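4-hydroxybutyrate coenzyme A transferase (Shewanella oneidensis, PDB 2OAS) probably transfers coenzyme A between acyl-CoA thioesters and carboxylic acids such as acetate or 4-hydroxybutyrate, and binds coenzyme A. Local coordinates at residues S327-Q332 and G372-R377; A90-I95 and C317-G322; I349-T354 and I360-S365. One frame throughout, in Å; residues are numbered along the deposited sequence.

Interaction 1 (S327-Q332 and G372-R377); sequences SGVGGQ and GVVTTR. With COA (coenzyme A), chain C.
The flat side-chain amide of Q332 lies between T375 and V374, the two residues of a classic beta bulge against V316, which meet it from opposite sides of its plane. On one side T375 OG1 donates to Q332 OE1 over 2.9 Å, arriving well above the carbonyl plane, 54° out of it. On the other, V374 CG1 comes to 3.2 Å from Q332 OE1, and coenzyme A C6P lies over that face too, 3.9 Å from Q332 NE2. Q332 begins helix 332-341 after a glycine-rich coenzyme loop, with G331 as the N-cap. An extended chain beyond CG (chi2 165°) carries the Q332 amide across to the bulge; its NE2 is held by S306 O, so both ends of the amide are fixed. V329 CG1 adds apolar packing on V374 CG1. The loop presents its backbone to the pantetheine arm, and the side chain of Q332 lies about 6 Å from that of E233, which can bind CoA covalently. G330 leaves room for the ligand, since a CB there would collide with O5P. S327 OG gives O9P a weak hydrogen bond, whereas G331 N reaches O5P at 2.6 Å with an N-H...O angle of 165°.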
loop_
_atom_site.group_PDB
_atom_site.type_symbol
_atom_site.label_atom_id
_atom_site.label_comp_id
_atom_site.label_asym_id
_atom_site.label_seq_id
_atom_site.Cartn_x
_atom_site.Cartn_y
_atom_site.Cartn_z
ATOM N N SER A 327 -10.770 13.270 -6.779
ATOM C CA SER A 327 -11.352 11.990 -7.154
ATOM C C SER A 327 -11.354 10.953 -6.039
ATOM O O SER A 327 -12.221 10.975 -5.161
ATOM C CB SER A 327 -10.629 11.438 -8.394
ATOM O OG SER A 327 -9.231 11.364 -8.179
ATOM N N GLY A 328 -10.393 10.036 -6.072
ATOM C CA GLY A 328 -10.346 9.010 -5.048
ATOM C C GLY A 328 -9.164 8.069 -5.154
ATOM O O GLY A 328 -8.395 8.112 -6.117
ATOM N N VAL A 329 -9.022 7.223 -4.140
ATOM C CA VAL A 329 -7.943 6.241 -4.079
ATOM C C VAL A 329 -8.050 5.244 -5.223
ATOM O O VAL A 329 -7.061 4.930 -5.887
ATOM C CB VAL A 329 -7.985 5.469 -2.749
ATOM C CG1 VAL A 329 -7.019 4.299 -2.795
ATOM C CG2 VAL A 329 -7.639 6.409 -1.598
ATOM N N GLY A 330 -9.261 4.748 -5.443
ATOM C CA GLY A 330 -9.483 3.790 -6.511
ATOM C C GLY A 330 -8.716 2.491 -6.351
ATOM O O GLY A 330 -8.863 1.786 -5.353
ATOM N N GLY A 331 -7.897 2.158 -7.336
ATOM C CA GLY A 331 -7.154 0.922 -7.241
ATOM C C GLY A 331 -5.838 0.938 -7.980
ATOM O O GLY A 331 -5.370 -0.102 -8.416
ATOM N N GLN A 332 -5.234 2.106 -8.121
ATOM C CA GLN A 332 -3.962 2.188 -8.824
ATOM C C GLN A 332 -2.849 1.592 -7.964
ATOM O O GLN A 332 -1.885 1.034 -8.481
ATOM C CB GLN A 332 -3.610 3.643 -9.145
ATOM C CG GLN A 332 -3.244 4.453 -7.919
ATOM C CD GLN A 332 -2.550 5.762 -8.247
ATOM O OE1 GLN A 332 -2.069 6.459 -7.352
ATOM N NE2 GLN A 332 -2.501 6.106 -9.526
ATOM N N GLY A 372 -3.284 14.270 -0.665
ATOM C CA GLY A 372 -3.591 12.877 -0.386
ATOM C C GLY A 372 -2.631 11.947 -1.091
ATOM O O GLY A 372 -2.594 11.891 -2.325
ATOM N N VAL A 373 -1.830 11.221 -0.323
ATOM C CA VAL A 373 -0.901 10.282 -0.934
ATOM C C VAL A 373 -1.666 8.996 -1.256
ATOM O O VAL A 373 -2.226 8.374 -0.360
ATOM C CB VAL A 373 0.253 9.941 0.021
ATOM C CG1 VAL A 373 1.036 8.749 -0.522
ATOM C CG2 VAL A 373 1.143 11.140 0.203
ATOM N N VAL A 374 -1.707 8.610 -2.524
ATOM C CA VAL A 374 -2.405 7.379 -2.911
ATOM C C VAL A 374 -1.395 6.239 -3.051
ATOM O O VAL A 374 -1.625 5.130 -2.577
ATOM C CB VAL A 374 -3.165 7.561 -4.248
ATOM C CG1 VAL A 374 -3.846 6.253 -4.660
ATOM C CG2 VAL A 374 -4.205 8.660 -4.090
ATOM N N THR A 375 -0.270 6.535 -3.694
ATOM C CA THR A 375 0.798 5.571 -3.899
ATOM C C THR A 375 2.056 6.145 -3.245
ATOM O O THR A 375 2.434 7.284 -3.492
ATOM C CB THR A 375 1.032 5.349 -5.398
ATOM O OG1 THR A 375 -0.164 4.838 -5.983
ATOM C CG2 THR A 375 2.160 4.377 -5.633
ATOM N N THR A 376 2.700 5.335 -2.416
ATOM C CA THR A 376 3.870 5.757 -1.672
ATOM C C THR A 376 5.195 5.573 -2.393
ATOM O O THR A 376 5.263 4.928 -3.437
ATOM C CB THR A 376 3.928 5.000 -0.344
ATOM O OG1 THR A 376 4.109 3.603 -0.602
ATOM C CG2 THR A 376 2.620 5.171 0.416
ATOM N N ARG A 377 6.247 6.159 -1.823
ATOM C CA ARG A 377 7.606 6.051 -2.355
ATOM C C ARG A 377 7.950 4.612 -2.700
ATOM O O ARG A 377 8.318 4.298 -3.828
ATOM C CB ARG A 377 8.635 6.465 -1.318
ATOM C CG ARG A 377 8.653 7.876 -0.928
ATOM C CD ARG A 377 9.530 8.038 0.297
ATOM N NE ARG A 377 9.797 9.449 0.533
ATOM C CZ ARG A 377 10.181 9.961 1.693
ATOM N NH1 ARG A 377 10.351 9.183 2.756
ATOM N NH2 ARG A 377 10.384 11.263 1.787
HETATM N N1A COA C . -1.802 21.112 -9.385
HETATM C C2A COA C . -2.853 22.072 -9.716
HETATM N N3A COA C . -3.819 21.589 -10.723
HETATM C C4A COA C . -3.708 20.260 -11.351
HETATM C C5A COA C . -2.675 19.316 -11.006
HETATM C C6A COA C . -1.686 19.781 -10.005
HETATM N N6A COA C . -0.622 18.936 -9.607
HETATM N N7A COA C . -2.817 18.153 -11.745
HETATM C C8A COA C . -3.961 18.376 -12.530
HETATM N N9A COA C . -4.528 19.652 -12.304
HETATM C C1B COA C . -5.693 20.247 -12.927
HETATM C C2B COA C . -5.769 20.349 -14.482
HETATM O O2B COA C . -5.642 21.646 -14.945
HETATM C C3B COA C . -7.079 19.684 -14.903
HETATM O O3B COA C . -7.892 20.607 -15.695
HETATM P P3B COA C . -9.311 20.236 -16.292
HETATM O O7A COA C . -9.324 19.039 -17.156
HETATM O O8A COA C . -10.267 20.001 -15.167
HETATM O O9A COA C . -9.803 21.387 -17.036
HETATM C C4B COA C . -7.744 19.211 -13.666
HETATM O O4B COA C . -6.930 19.547 -12.531
HETATM C C5B COA C . -7.961 17.683 -14.038
HETATM O O5B COA C . -6.709 17.000 -14.215
HETATM P P1A COA C . -6.394 15.732 -15.241
HETATM O O1A COA C . -6.688 16.004 -16.620
HETATM O O2A COA C . -4.949 15.294 -15.159
HETATM O O3A COA C . -7.332 14.608 -14.649
HETATM P P2A COA C . -7.419 13.164 -15.223
HETATM O O4A COA C . -8.790 12.898 -15.650
HETATM O O5A COA C . -6.540 12.987 -16.364
HETATM O O6A COA C . -6.924 12.126 -14.309
HETATM C CBP COA C . -6.235 11.174 -12.070
HETATM C CCP COA C . -5.799 11.933 -13.453
HETATM C CDP COA C . -7.063 12.403 -11.552
HETATM C CEP COA C . -4.980 10.940 -11.122
HETATM C CAP COA C . -7.227 9.836 -12.312
HETATM O OAP COA C . -6.300 8.949 -13.011
HETATM C C9P COA C . -7.666 9.135 -11.021
HETATM O O9P COA C . -8.820 9.292 -10.650
HETATM N N8P COA C . -6.711 8.331 -10.349
HETATM C C7P COA C . -6.779 7.524 -9.138
HETATM C C6P COA C . -6.431 5.995 -9.266
HETATM C C5P COA C . -7.540 5.120 -9.687
HETATM O O5P COA C . -7.707 4.020 -9.149
HETATM N N4P COA C . -8.377 5.656 -10.729
HETATM C C3P COA C . -9.560 5.126 -11.393
HETATM C C2P COA C . -9.456 3.657 -11.953
HETATM S S1P COA C . -10.794 2.576 -11.370
#

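Interaction 2 (A90-I95 and C317-G322). With COA (coenzyme A), chain C.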
loop_
_atom_site.group_PDB
_atom_site.type_symbol
_atom_site.label_atom_id
_atom_site.label_comp_id
_atom_site.label_asym_id
_atom_site.label_seq_id
_atom_site.Cartn_x
_atom_site.Cartn_y
_atom_site.Cartn_z
ATOM N N ALA A 90 -20.528 17.746 0.979
ATOM C CA ALA A 90 -20.532 16.306 0.783
ATOM C C ALA A 90 -19.381 15.719 1.575
ATOM O O ALA A 90 -18.488 16.443 2.030
ATOM C CB ALA A 90 -20.386 15.976 -0.699
ATOM N N ASP A 91 -19.409 14.404 1.741
ATOM C CA ASP A 91 -18.382 13.712 2.495
ATOM C C ASP A 91 -17.557 12.796 1.615
ATOM O O ASP A 91 -18.095 12.112 0.753
ATOM C CB ASP A 91 -19.018 12.897 3.605
ATOM C CG ASP A 91 -19.695 13.761 4.620
ATOM O OD1 ASP A 91 -19.074 14.769 5.000
ATOM O OD2 ASP A 91 -20.831 13.442 5.041
ATOM N N TYR A 92 -16.246 12.795 1.840
ATOM C CA TYR A 92 -15.329 11.941 1.099
ATOM C C TYR A 92 -14.735 10.909 2.043
ATOM O O TYR A 92 -14.107 11.263 3.053
ATOM C CB TYR A 92 -14.200 12.753 0.485
ATOM C CG TYR A 92 -13.048 11.912 -0.039
ATOM C CD1 TYR A 92 -11.765 12.046 0.488
ATOM C CD2 TYR A 92 -13.233 11.013 -1.086
ATOM C CE1 TYR A 92 -10.696 11.312 -0.023
ATOM C CE2 TYR A 92 -12.173 10.274 -1.602
ATOM C CZ TYR A 92 -10.910 10.435 -1.070
ATOM O OH TYR A 92 -9.844 9.756 -1.621
ATOM N N VAL A 93 -14.929 9.633 1.703
ATOM C CA VAL A 93 -14.420 8.527 2.500
ATOM C C VAL A 93 -13.303 7.812 1.766
ATOM O O VAL A 93 -13.549 7.044 0.852
ATOM C CB VAL A 93 -15.541 7.518 2.828
ATOM C CG1 VAL A 93 -14.984 6.367 3.671
ATOM C CG2 VAL A 93 -16.660 8.226 3.583
ATOM N N PRO A 94 -12.050 8.056 2.158
ATOM C CA PRO A 94 -10.952 7.384 1.467
ATOM C C PRO A 94 -10.961 5.865 1.714
ATOM O O PRO A 94 -11.013 5.420 2.859
ATOM C CB PRO A 94 -9.721 8.087 2.033
ATOM C CG PRO A 94 -10.132 8.424 3.431
ATOM C CD PRO A 94 -11.553 8.895 3.266
ATOM N N ILE A 95 -10.909 5.080 0.639
ATOM C CA ILE A 95 -10.927 3.617 0.767
ATOM C C ILE A 95 -10.542 2.918 -0.524
ATOM O O ILE A 95 -10.965 3.340 -1.597
ATOM C CB ILE A 95 -12.323 3.113 1.164
ATOM C CG1 ILE A 95 -12.324 1.588 1.258
ATOM C CG2 ILE A 95 -13.329 3.516 0.124
ATOM C CD1 ILE A 95 -13.586 1.039 1.836
ATOM N N CYS A 317 0.483 11.572 -5.532
ATOM C CA CYS A 317 -0.816 12.095 -5.121
ATOM C C CYS A 317 -1.713 12.026 -6.331
ATOM O O CYS A 317 -1.389 12.601 -7.365
ATOM C CB CYS A 317 -0.711 13.545 -4.688
ATOM S SG CYS A 317 -2.333 14.302 -4.475
ATOM N N ALA A 318 -2.846 11.346 -6.209
ATOM C CA ALA A 318 -3.737 11.194 -7.353
ATOM C C ALA A 318 -5.234 11.285 -7.053
ATOM O O ALA A 318 -6.063 11.042 -7.938
ATOM C CB ALA A 318 -3.427 9.871 -8.047
ATOM N N ASP A 319 -5.578 11.627 -5.811
ATOM C CA ASP A 319 -6.988 11.740 -5.427
ATOM C C ASP A 319 -7.395 13.181 -5.076
ATOM O O ASP A 319 -8.567 13.462 -4.841
ATOM C CB ASP A 319 -7.291 10.805 -4.245
ATOM C CG ASP A 319 -6.748 11.326 -2.922
ATOM O OD1 ASP A 319 -5.631 11.884 -2.906
ATOM O OD2 ASP A 319 -7.440 11.164 -1.892
ATOM N N SER A 320 -6.437 14.101 -5.070
ATOM C CA SER A 320 -6.764 15.469 -4.703
ATOM C C SER A 320 -5.677 16.485 -5.045
ATOM O O SER A 320 -4.595 16.121 -5.494
ATOM C CB SER A 320 -7.020 15.514 -3.204
ATOM O OG SER A 320 -5.933 14.904 -2.527
ATOM N N ILE A 321 -5.994 17.761 -4.837
ATOM C CA ILE A 321 -5.054 18.856 -5.073
ATOM C C ILE A 321 -4.983 19.630 -3.755
ATOM O O ILE A 321 -5.766 20.549 -3.511
ATOM C CB ILE A 321 -5.531 19.802 -6.212
ATOM C CG1 ILE A 321 -5.508 19.055 -7.548
ATOM C CG2 ILE A 321 -4.623 21.027 -6.308
ATOM C CD1 ILE A 321 -6.152 19.825 -8.675
ATOM N N GLY A 322 -4.038 19.240 -2.907
ATOM C CA GLY A 322 -3.904 19.870 -1.620
ATOM C C GLY A 322 -4.915 19.228 -0.695
ATOM O O GLY A 322 -4.889 18.016 -0.485
HETATM N N1A COA C . -1.802 21.112 -9.385
HETATM C C2A COA C . -2.853 22.072 -9.716
HETATM N N3A COA C . -3.819 21.589 -10.723
HETATM C C4A COA C . -3.708 20.260 -11.351
HETATM C C5A COA C . -2.675 19.316 -11.006
HETATM C C6A COA C . -1.686 19.781 -10.005
HETATM N N6A COA C . -0.622 18.936 -9.607
HETATM N N7A COA C . -2.817 18.153 -11.745
HETATM C C8A COA C . -3.961 18.376 -12.530
HETATM N N9A COA C . -4.528 19.652 -12.304
HETATM C C1B COA C . -5.693 20.247 -12.927
HETATM C C2B COA C . -5.769 20.349 -14.482
HETATM O O2B COA C . -5.642 21.646 -14.945
HETATM C C3B COA C . -7.079 19.684 -14.903
HETATM O O3B COA C . -7.892 20.607 -15.695
HETATM P P3B COA C . -9.311 20.236 -16.292
HETATM O O7A COA C . -9.324 19.039 -17.156
HETATM O O8A COA C . -10.267 20.001 -15.167
HETATM O O9A COA C . -9.803 21.387 -17.036
HETATM C C4B COA C . -7.744 19.211 -13.666
HETATM O O4B COA C . -6.930 19.547 -12.531
HETATM C C5B COA C . -7.961 17.683 -14.038
HETATM O O5B COA C . -6.709 17.000 -14.215
HETATM P P1A COA C . -6.394 15.732 -15.241
HETATM O O1A COA C . -6.688 16.004 -16.620
HETATM O O2A COA C . -4.949 15.294 -15.159
HETATM O O3A COA C . -7.332 14.608 -14.649
HETATM P P2A COA C . -7.419 13.164 -15.223
HETATM O O4A COA C . -8.790 12.898 -15.650
HETATM O O5A COA C . -6.540 12.987 -16.364
HETATM O O6A COA C . -6.924 12.126 -14.309
HETATM C CBP COA C . -6.235 11.174 -12.070
HETATM C CCP COA C . -5.799 11.933 -13.453
HETATM C CDP COA C . -7.063 12.403 -11.552
HETATM C CEP COA C . -4.980 10.940 -11.122
HETATM C CAP COA C . -7.227 9.836 -12.312
HETATM O OAP COA C . -6.300 8.949 -13.011
HETATM C C9P COA C . -7.666 9.135 -11.021
HETATM O O9P COA C . -8.820 9.292 -10.650
HETATM N N8P COA C . -6.711 8.331 -10.349
HETATM C C7P COA C . -6.779 7.524 -9.138
HETATM C C6P COA C . -6.431 5.995 -9.266
HETATM C C5P COA C . -7.540 5.120 -9.687
HETATM O O5P COA C . -7.707 4.020 -9.149
HETATM N N4P COA C . -8.377 5.656 -10.729
HETATM C C3P COA C . -9.560 5.126 -11.393
HETATM C C2P COA C . -9.456 3.657 -11.953
HETATM S S1P COA C . -10.794 2.576 -11.370
#
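At the junction of the N-terminal and C-terminal parts of the enzyme, on a wall shared with the second subunit, Y92 of edge strand 91-92 meets D319 in the turn between strands 316-317 and 320-321. The contact is made by a phenol and a carboxylate: Y92 OH gives D319 OD2 a weak hydrogen bond of 2.8 Å, the side chains crossing at about a right angle with ring and carboxylate planes 48° apart. CG of Y92 stands anti to the backbone N (chi1 167°), which sends the ring across toward the turn, and P94 N sits over the centre of one ring face. The stronger partner of D319 OD2 is R377 of the second subunit, whose salt bridge makes this buried acid a meeting point of three chain regions. Its other oxygen, OD1, accepts from S320 OG at 3.1 Å, met from above the carboxylate plane. The turn also borders the coenzyme: A318 O lies 3.4 Å from CEP of the pantetheine arm, and I321 CD1 rests 3.6 Å from adenine N3A. The tyrosine ring also packs on L85 of helix 82-86, I325 of strand 324-325 and L397 of the second subunit.

Interaction 3 (I349-T354 and I360-S365). With COA (coenzyme A), chain C.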
loop_
_atom_site.group_PDB
_atom_site.type_symbol
_atom_site.label_atom_id
_atom_site.label_comp_id
_atom_site.label_asym_id
_atom_site.label_seq_id
_atom_site.Cartn_x
_atom_site.Cartn_y
_atom_site.Cartn_z
ATOM N N ILE A 349 3.558 5.356 -13.768
ATOM C CA ILE A 349 2.703 6.474 -13.423
ATOM C C ILE A 349 2.972 7.494 -14.515
ATOM O O ILE A 349 4.057 8.070 -14.558
ATOM C CB ILE A 349 3.083 7.098 -12.075
ATOM C CG1 ILE A 349 2.782 6.125 -10.946
ATOM C CG2 ILE A 349 2.267 8.351 -11.842
ATOM C CD1 ILE A 349 1.311 6.004 -10.666
ATOM N N ALA A 350 1.988 7.688 -15.396
ATOM C CA ALA A 350 2.091 8.618 -16.521
ATOM C C ALA A 350 1.271 9.880 -16.303
ATOM O O ALA A 350 0.079 9.815 -16.008
ATOM C CB ALA A 350 1.637 7.934 -17.801
ATOM N N LEU A 351 1.915 11.029 -16.454
ATOM C CA LEU A 351 1.216 12.295 -16.286
ATOM C C LEU A 351 1.938 13.420 -17.009
ATOM O O LEU A 351 3.134 13.340 -17.269
ATOM C CB LEU A 351 1.089 12.639 -14.808
ATOM C CG LEU A 351 2.340 13.091 -14.054
ATOM C CD1 LEU A 351 1.940 13.351 -12.619
ATOM C CD2 LEU A 351 3.437 12.046 -14.112
ATOM N N PRO A 352 1.205 14.475 -17.379
ATOM C CA PRO A 352 1.821 15.619 -18.076
ATOM C C PRO A 352 2.817 16.311 -17.143
ATOM O O PRO A 352 2.561 16.419 -15.956
ATOM C CB PRO A 352 0.622 16.514 -18.375
ATOM C CG PRO A 352 -0.508 15.541 -18.525
ATOM C CD PRO A 352 -0.266 14.588 -17.381
ATOM N N SER A 353 3.943 16.779 -17.659
ATOM C CA SER A 353 4.905 17.449 -16.779
ATOM C C SER A 353 4.284 18.673 -16.095
ATOM O O SER A 353 4.703 19.048 -15.006
ATOM C CB SER A 353 6.167 17.878 -17.545
ATOM O OG SER A 353 5.914 18.919 -18.477
ATOM N N THR A 354 3.288 19.296 -16.724
ATOM C CA THR A 354 2.663 20.473 -16.117
ATOM C C THR A 354 1.144 20.417 -16.068
ATOM O O THR A 354 0.522 19.417 -16.429
ATOM C CB THR A 354 3.044 21.774 -16.865
ATOM O OG1 THR A 354 2.442 21.767 -18.169
ATOM C CG2 THR A 354 4.556 21.896 -16.994
ATOM N N ILE A 360 1.797 25.282 -13.598
ATOM C CA ILE A 360 1.999 24.452 -12.423
ATOM C C ILE A 360 2.714 23.161 -12.812
ATOM O O ILE A 360 2.311 22.467 -13.752
ATOM C CB ILE A 360 0.649 24.104 -11.737
ATOM C CG1 ILE A 360 -0.076 25.389 -11.318
ATOM C CG2 ILE A 360 0.896 23.226 -10.515
ATOM C CD1 ILE A 360 -1.476 25.173 -10.733
ATOM N N SER A 361 3.785 22.853 -12.090
ATOM C CA SER A 361 4.564 21.650 -12.338
ATOM C C SER A 361 3.954 20.489 -11.556
ATOM O O SER A 361 3.776 20.586 -10.342
ATOM C CB SER A 361 6.010 21.875 -11.891
ATOM O OG SER A 361 6.787 20.700 -12.025
ATOM N N ARG A 362 3.617 19.400 -12.248
ATOM C CA ARG A 362 3.036 18.243 -11.578
ATOM C C ARG A 362 4.101 17.576 -10.709
ATOM O O ARG A 362 3.807 16.890 -9.726
ATOM C CB ARG A 362 2.465 17.259 -12.602
ATOM C CG ARG A 362 1.280 17.822 -13.364
ATOM C CD ARG A 362 0.343 16.734 -13.818
ATOM N NE ARG A 362 -0.822 17.298 -14.480
ATOM C CZ ARG A 362 -1.902 16.607 -14.830
ATOM N NH1 ARG A 362 -2.906 17.224 -15.432
ATOM N NH2 ARG A 362 -1.990 15.308 -14.581
ATOM N N ILE A 363 5.352 17.788 -11.089
ATOM C CA ILE A 363 6.466 17.261 -10.340
ATOM C C ILE A 363 6.949 18.418 -9.484
ATOM O O ILE A 363 7.688 19.288 -9.949
ATOM C CB ILE A 363 7.583 16.823 -11.262
ATOM C CG1 ILE A 363 7.046 15.798 -12.253
ATOM C CG2 ILE A 363 8.727 16.264 -10.456
ATOM C CD1 ILE A 363 8.022 15.444 -13.328
ATOM N N ALA A 364 6.494 18.435 -8.235
ATOM C CA ALA A 364 6.849 19.477 -7.287
ATOM C C ALA A 364 7.927 18.969 -6.357
ATOM O O ALA A 364 8.071 17.765 -6.160
ATOM C CB ALA A 364 5.630 19.880 -6.475
ATOM N N SER A 365 8.687 19.892 -5.780
ATOM C CA SER A 365 9.741 19.503 -4.865
ATOM C C SER A 365 9.105 18.789 -3.669
ATOM O O SER A 365 9.676 17.854 -3.116
ATOM C CB SER A 365 10.510 20.736 -4.400
ATOM O OG SER A 365 9.640 21.637 -3.747
HETATM N N1A COA C . -1.802 21.112 -9.385
HETATM C C2A COA C . -2.853 22.072 -9.716
HETATM N N3A COA C . -3.819 21.589 -10.723
HETATM C C4A COA C . -3.708 20.260 -11.351
HETATM C C5A COA C . -2.675 19.316 -11.006
HETATM C C6A COA C . -1.686 19.781 -10.005
HETATM N N6A COA C . -0.622 18.936 -9.607
HETATM N N7A COA C . -2.817 18.153 -11.745
HETATM C C8A COA C . -3.961 18.376 -12.530
HETATM N N9A COA C . -4.528 19.652 -12.304
HETATM C C1B COA C . -5.693 20.247 -12.927
HETATM C C2B COA C . -5.769 20.349 -14.482
HETATM O O2B COA C . -5.642 21.646 -14.945
HETATM C C3B COA C . -7.079 19.684 -14.903
HETATM O O3B COA C . -7.892 20.607 -15.695
HETATM P P3B COA C . -9.311 20.236 -16.292
HETATM O O7A COA C . -9.324 19.039 -17.156
HETATM O O8A COA C . -10.267 20.001 -15.167
HETATM O O9A COA C . -9.803 21.387 -17.036
HETATM C C4B COA C . -7.744 19.211 -13.666
HETATM O O4B COA C . -6.930 19.547 -12.531
HETATM C C5B COA C . -7.961 17.683 -14.038
HETATM O O5B COA C . -6.709 17.000 -14.215
HETATM P P1A COA C . -6.394 15.732 -15.241
HETATM O O1A COA C . -6.688 16.004 -16.620
HETATM O O2A COA C . -4.949 15.294 -15.159
HETATM O O3A COA C . -7.332 14.608 -14.649
HETATM P P2A COA C . -7.419 13.164 -15.223
HETATM O O4A COA C . -8.790 12.898 -15.650
HETATM O O5A COA C . -6.540 12.987 -16.364
HETATM O O6A COA C . -6.924 12.126 -14.309
HETATM C CBP COA C . -6.235 11.174 -12.070
HETATM C CCP COA C . -5.799 11.933 -13.453
HETATM C CDP COA C . -7.063 12.403 -11.552
HETATM C CEP COA C . -4.980 10.940 -11.122
HETATM C CAP COA C . -7.227 9.836 -12.312
HETATM O OAP COA C . -6.300 8.949 -13.011
HETATM C C9P COA C . -7.666 9.135 -11.021
HETATM O O9P COA C . -8.820 9.292 -10.650
HETATM N N8P COA C . -6.711 8.331 -10.349
HETATM C C7P COA C . -6.779 7.524 -9.138
HETATM C C6P COA C . -6.431 5.995 -9.266
HETATM C C5P COA C . -7.540 5.120 -9.687
HETATM O O5P COA C . -7.707 4.020 -9.149
HETATM N N4P COA C . -8.377 5.656 -10.729
HETATM C C3P COA C . -9.560 5.126 -11.393
HETATM C C2P COA C . -9.456 3.657 -11.953
HETATM S S1P COA C . -10.794 2.576 -11.370
HETATM O O HOH W 1 7.256 19.733 -14.645
#
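NH1 and NH2 of R362 converge on O2A of the coenzyme A pyrophosphate, NH1 at 2.8 Å and NH2 at 3.0 Å, while the backbone of the same residue ties the two segments together: R362 N donates to S353 O at 3.0 Å with an N-H...O angle of 159°. NE adds a weak bond to T354 O, and NH2 another weak one to A307 O, so that backbone oxygens as well as the phosphate fix the rotation of the group. A water donates both to S353 O and to S361 OG, adding a solvent bridge between the segments, while S361 OG itself donates to I363 O. The guanidinium is sandwiched: P352 CD lies over one face, 3.4 Å from R362 NH2, and coenzyme C8A over the opposite one, 3.3 Å from R362 NH1, each offset toward the rim. The side chain gets there extended from CG to NE (chi3 177°), with L351 CD1 packed 3.9 Å from R362 CD. A leucine here would probably leave the O2A charge without this mate and strip P352 and the adenine of the flat group between them. Farther out, I360 CD1 touches C2A of the adenine at 3.5 Å. T354 and S361 form an antiparallel non-hydrogen-bonded pair in the short hairpin of strands 354-355 and 360-361. Lying just beyond the C-terminal end of parallel strand 346-350, this site for the adenine and pyrophosphate of coenzyme A is consistent with the Rossmann-like alpha/beta domain suggested by the family.

Overall arrangement
Followed from the N terminus, the chain first lays down 90-95 on the edge of the N-terminal parallel sheet and returns only after 221 intervening residues at 317-322, so interaction 2 closes the longest loop and ties the two halves of the protein together. Interaction 1 opens directly afterwards at 327-332 and closes at 372-377; wholly within its loop, interaction 3 closes a short one of five residues. No loops cross. Strands 363-364 and 373-375, reached by interactions 3 and 1, are the outermost strands of one four-stranded mixed sheet. S327 N probably bonds D319 O, joining interactions 1 and 2, while I349 CD1 packs on Q332 NE2. All three line one coenzyme, from pantetheine to adenine.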